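Local structure of 30kLP (Treponema pallidum, 3K8G) at residues 76-79 with 80-84; 128-131 with 132-136. The protein associates with the outer membrane, alters membrane permeability at acidic pH and might take part in ligand transport. All coordinates share one frame; numbering follows the deposited sequence.

From the N terminus, the chain first runs through the helices and strands up to strand 67-74, then turns into the short helix 78-81, where contact 1 (76-79 with 80-84) forms within a single helical turn. Strands 92-95, 101-104, 108-114 and 117-123 follow, and contact 2 (128-131 with 132-136) spans the short helix 130-135. Each contact is local and closes no long loop; the two stand in series, neither nested nor crossed, with centres about 22 Å apart and nearest atoms about 11 Å apart. Contact 1 ties the exit of strand 67-74 to helix 45-52 and strand 108-114, whereas contact 2 sets its helix against strands 101-104, 108-114 and 117-123.

Contact 1: residues 76-79 with 80-84; sequences YPYA and FTNLI
Tyr76 and Phe80 lie side by side and point the same way, their rings meeting at Tyr76 CD1 and Phe80 CE2, 4.1 Å apart. This is the inner, closely packed half of the turn. Phe80 CG stands anti to the backbone N (chi1 165°), which carries the ring back alongside Tyr76, while Phe80 CB touches Pro77 CD at 4.2 Å. Pro77, at the N-cap position, starts the helix through its carbonyl: Pro77 O takes Thr81 N at 3.1 Å and Phe80 N at 3.0 Å, so two amides grip one oxygen. One residue on, Asn82 N reaches Tyr78 O in a nearly straight bond of 2.8 Å. Thr81 turns its methyl CG2 inward, 3.8 Å from Tyr76 O.

The other half is looser and faces solvent. Tyr78 CG lies opposite the backbone N (chi1 179°), and the ring extends over Asn82, whose CB sits above one face near the rim; the ring and amide planes are only 23° apart. Their polar ends do not bond directly. A water bridges them instead, donating to Asn82 OD1 at 2.6 Å and forming a weak hydrogen bond with Tyr78 OH. Leu83 CD1 approaches Ala79 O on this exposed side.

A type I turn from Thr81 to Ile84 leads the chain on from this helix, assigned as amphipathic helix 4. The inner side of the turn packs on helix 45-52, with Tyr76, just ahead of the helix, on Ile50 and Phe80 on Lys49, while Thr81 and Tyr76 touch Ile112 of strand 108-114. The Tyr76 hydroxyl is hydrogen-bonded to Thr54 at the start of strand 54-62.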
# COMPACT_ATOMS: atom_id res chain seq x y z
N TYR A 76 9.97 -10.44 -14.40
CA TYR A 76 11.05 -9.48 -14.56
C TYR A 76 12.28 -10.14 -15.20
O TYR A 76 13.33 -10.26 -14.55
CB TYR A 76 11.40 -8.85 -13.22
CG TYR A 76 10.21 -8.36 -12.40
CD1 TYR A 76 9.45 -7.28 -12.82
CD2 TYR A 76 9.85 -8.98 -11.20
CE1 TYR A 76 8.38 -6.82 -12.09
CE2 TYR A 76 8.79 -8.52 -10.45
CZ TYR A 76 8.06 -7.44 -10.89
OH TYR A 76 7.00 -6.96 -10.15
N PRO A 77 12.15 -10.57 -16.47
CA PRO A 77 13.26 -11.22 -17.20
C PRO A 77 14.48 -10.33 -17.35
O PRO A 77 14.37 -9.11 -17.30
CB PRO A 77 12.67 -11.53 -18.58
CG PRO A 77 11.22 -11.36 -18.48
CD PRO A 77 10.96 -10.40 -17.32
N TYR A 78 15.64 -10.94 -17.56
CA TYR A 78 16.91 -10.22 -17.76
C TYR A 78 16.83 -9.15 -18.86
O TYR A 78 17.40 -8.08 -18.71
CB TYR A 78 18.03 -11.21 -18.07
CG TYR A 78 19.38 -10.55 -18.29
CD1 TYR A 78 19.99 -10.57 -19.56
CD2 TYR A 78 20.05 -9.92 -17.25
CE1 TYR A 78 21.24 -9.98 -19.76
CE2 TYR A 78 21.29 -9.33 -17.44
CZ TYR A 78 21.87 -9.36 -18.69
OH TYR A 78 23.10 -8.76 -18.86
N ALA A 79 16.12 -9.46 -19.93
CA ALA A 79 16.03 -8.58 -21.10
C ALA A 79 15.28 -7.31 -20.73
O ALA A 79 15.47 -6.25 -21.34
CB ALA A 79 15.33 -9.29 -22.26
N PHE A 80 14.42 -7.41 -19.72
CA PHE A 80 13.73 -6.24 -19.20
C PHE A 80 14.64 -5.47 -18.26
O PHE A 80 14.89 -4.28 -18.46
CB PHE A 80 12.42 -6.64 -18.50
CG PHE A 80 11.84 -5.55 -17.64
CD1 PHE A 80 11.32 -4.39 -18.22
CD2 PHE A 80 11.80 -5.68 -16.25
CE1 PHE A 80 10.79 -3.39 -17.44
CE2 PHE A 80 11.27 -4.67 -15.46
CZ PHE A 80 10.76 -3.54 -16.06
N THR A 81 15.16 -6.15 -17.23
CA THR A 81 15.98 -5.49 -16.20
C THR A 81 17.22 -4.82 -16.75
O THR A 81 17.59 -3.73 -16.31
CB THR A 81 16.34 -6.45 -15.02
OG1 THR A 81 17.04 -7.59 -15.52
CG2 THR A 81 15.06 -6.91 -14.31
N ASN A 82 17.87 -5.45 -17.73
CA ASN A 82 19.05 -4.85 -18.35
C ASN A 82 18.83 -3.46 -18.96
O ASN A 82 19.76 -2.64 -19.02
CB ASN A 82 19.65 -5.78 -19.41
CG ASN A 82 20.89 -5.20 -20.04
OD1 ASN A 82 21.86 -4.91 -19.35
ND2 ASN A 82 20.84 -4.96 -21.36
N LEU A 83 17.59 -3.19 -19.37
CA LEU A 83 17.23 -1.97 -20.09
C LEU A 83 16.70 -0.84 -19.20
O LEU A 83 16.36 0.24 -19.70
CB LEU A 83 16.20 -2.30 -21.18
CG LEU A 83 16.81 -3.18 -22.29
CD1 LEU A 83 15.78 -3.48 -23.37
CD2 LEU A 83 18.05 -2.50 -22.88
N ILE A 84 16.57 -1.11 -17.91
CA ILE A 84 16.22 -0.06 -16.96
C ILE A 84 17.40 0.22 -16.02
O ILE A 84 18.50 -0.30 -16.25
CB ILE A 84 14.92 -0.38 -16.18
CG1 ILE A 84 14.97 -1.78 -15.54
CG2 ILE A 84 13.69 -0.22 -17.13
CD1 ILE A 84 13.78 -2.04 -14.56
O HOH W 1 22.19 -6.10 -17.01

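Contact 2: residues 128-131 with 132-136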
# COMPACT_ATOMS: atom_id res chain seq x y z
N GLU A 128 14.93 1.90 5.24
CA GLU A 128 15.62 0.65 5.55
C GLU A 128 16.64 0.36 4.47
O GLU A 128 16.42 0.65 3.27
CB GLU A 128 14.59 -0.49 5.62
CG GLU A 128 15.21 -1.85 6.01
CD GLU A 128 14.17 -2.89 6.31
OE1 GLU A 128 13.48 -3.27 5.34
OE2 GLU A 128 14.06 -3.31 7.49
N ARG A 129 17.75 -0.25 4.87
CA ARG A 129 18.74 -0.76 3.90
C ARG A 129 18.16 -1.96 3.14
O ARG A 129 17.51 -2.82 3.73
CB ARG A 129 20.04 -1.17 4.64
CG ARG A 129 20.83 0.03 5.31
CD ARG A 129 22.10 -0.44 6.15
NE ARG A 129 21.72 -1.32 7.23
CZ ARG A 129 21.72 -2.66 7.20
NH1 ARG A 129 22.23 -3.34 6.18
NH2 ARG A 129 21.23 -3.32 8.23
N MET A 130 18.39 -1.98 1.82
CA MET A 130 17.87 -3.04 0.95
C MET A 130 18.34 -4.41 1.45
O MET A 130 17.55 -5.35 1.51
CB MET A 130 18.26 -2.79 -0.53
CG MET A 130 17.84 -3.88 -1.53
SD MET A 130 16.05 -4.03 -1.54
CE MET A 130 15.62 -2.44 -2.27
N SER A 131 19.61 -4.55 1.86
CA SER A 131 20.04 -5.88 2.31
C SER A 131 19.31 -6.38 3.55
O SER A 131 19.15 -7.60 3.75
CB SER A 131 21.58 -6.01 2.49
OG SER A 131 21.96 -5.71 3.79
N LYS A 132 18.81 -5.45 4.38
CA LYS A 132 18.00 -5.84 5.53
C LYS A 132 16.61 -6.33 5.10
O LYS A 132 16.12 -7.35 5.64
CB LYS A 132 17.91 -4.71 6.57
CG LYS A 132 17.16 -5.09 7.81
CD LYS A 132 17.33 -4.03 8.93
CE LYS A 132 16.66 -4.54 10.21
NZ LYS A 132 16.33 -3.41 11.09
N MET A 133 15.99 -5.62 4.16
CA MET A 133 14.72 -6.11 3.58
C MET A 133 14.89 -7.47 2.92
O MET A 133 14.08 -8.38 3.16
CB MET A 133 14.18 -5.14 2.56
CG MET A 133 12.85 -5.62 1.97
SD MET A 133 12.09 -4.27 1.05
CE MET A 133 10.59 -5.16 0.43
N LEU A 134 15.95 -7.61 2.11
CA LEU A 134 16.22 -8.89 1.44
C LEU A 134 16.48 -10.04 2.41
O LEU A 134 16.14 -11.18 2.09
CB LEU A 134 17.36 -8.77 0.41
CG LEU A 134 17.04 -7.87 -0.77
CD1 LEU A 134 18.24 -7.76 -1.71
CD2 LEU A 134 15.78 -8.34 -1.55
N SER A 135 17.05 -9.76 3.58
CA SER A 135 17.26 -10.83 4.58
C SER A 135 15.93 -11.50 5.03
O SER A 135 15.92 -12.65 5.53
CB SER A 135 17.99 -10.30 5.81
OG SER A 135 17.12 -9.52 6.61
N ARG A 136 14.83 -10.77 4.86
CA ARG A 136 13.50 -11.28 5.21
C ARG A 136 12.95 -12.26 4.15
O ARG A 136 11.91 -12.87 4.35
CB ARG A 136 12.54 -10.14 5.55
CG ARG A 136 12.99 -9.38 6.86
CD ARG A 136 11.86 -8.47 7.46
NE ARG A 136 11.55 -7.40 6.52
CZ ARG A 136 12.13 -6.19 6.54
NH1 ARG A 136 13.04 -5.93 7.49
NH2 ARG A 136 11.78 -5.26 5.63
O HOH W 2 14.29 -2.22 9.64
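Arg129 and Met133 are joined by the first straight backbone bond of the helix, Met133 N to Arg129 O at 3.2 Å, with Arg129 at the N-cap position. Lys132 N adds a weak bond to the same oxygen. The next bond along is shorter, Leu134 N to Met130 O at 2.8 Å, and Ser135 N follows on Ser131 O.

Glu128, just before the helix, reaches forward past the turn to Arg136. The two come from opposite directions and form a two-bond end-on salt bridge: NH2 of Arg136 is 2.6 Å from Glu128 OE1 on its syn lone pair, and Arg136 NH1 meets Glu128 OE2 at 2.8 Å, on the syn side but out of the carboxylate plane, the two planes 33° apart. The bend at chi3 of Arg136 (-64°) brings its guanidinium back over Met133 CA. Lys132 crosses Glu128 at about a right angle. Arg136 NE also bonds Val14 O, helping to fix the guanidinium.

On the other side, Met130 CG meets Leu134 CD1 at 3.9 Å. Met130 and Leu134 face strands 101-104, 108-114 and 117-123, and Met133 packs on Cys119 and Ile121 of strand 117-123, while Arg129, Lys132 and Ser135 are exposed. Such a division of apolar and polar sides marks an amphipathic helix, here the one assigned as helix 5, laid against the beta-half-barrel.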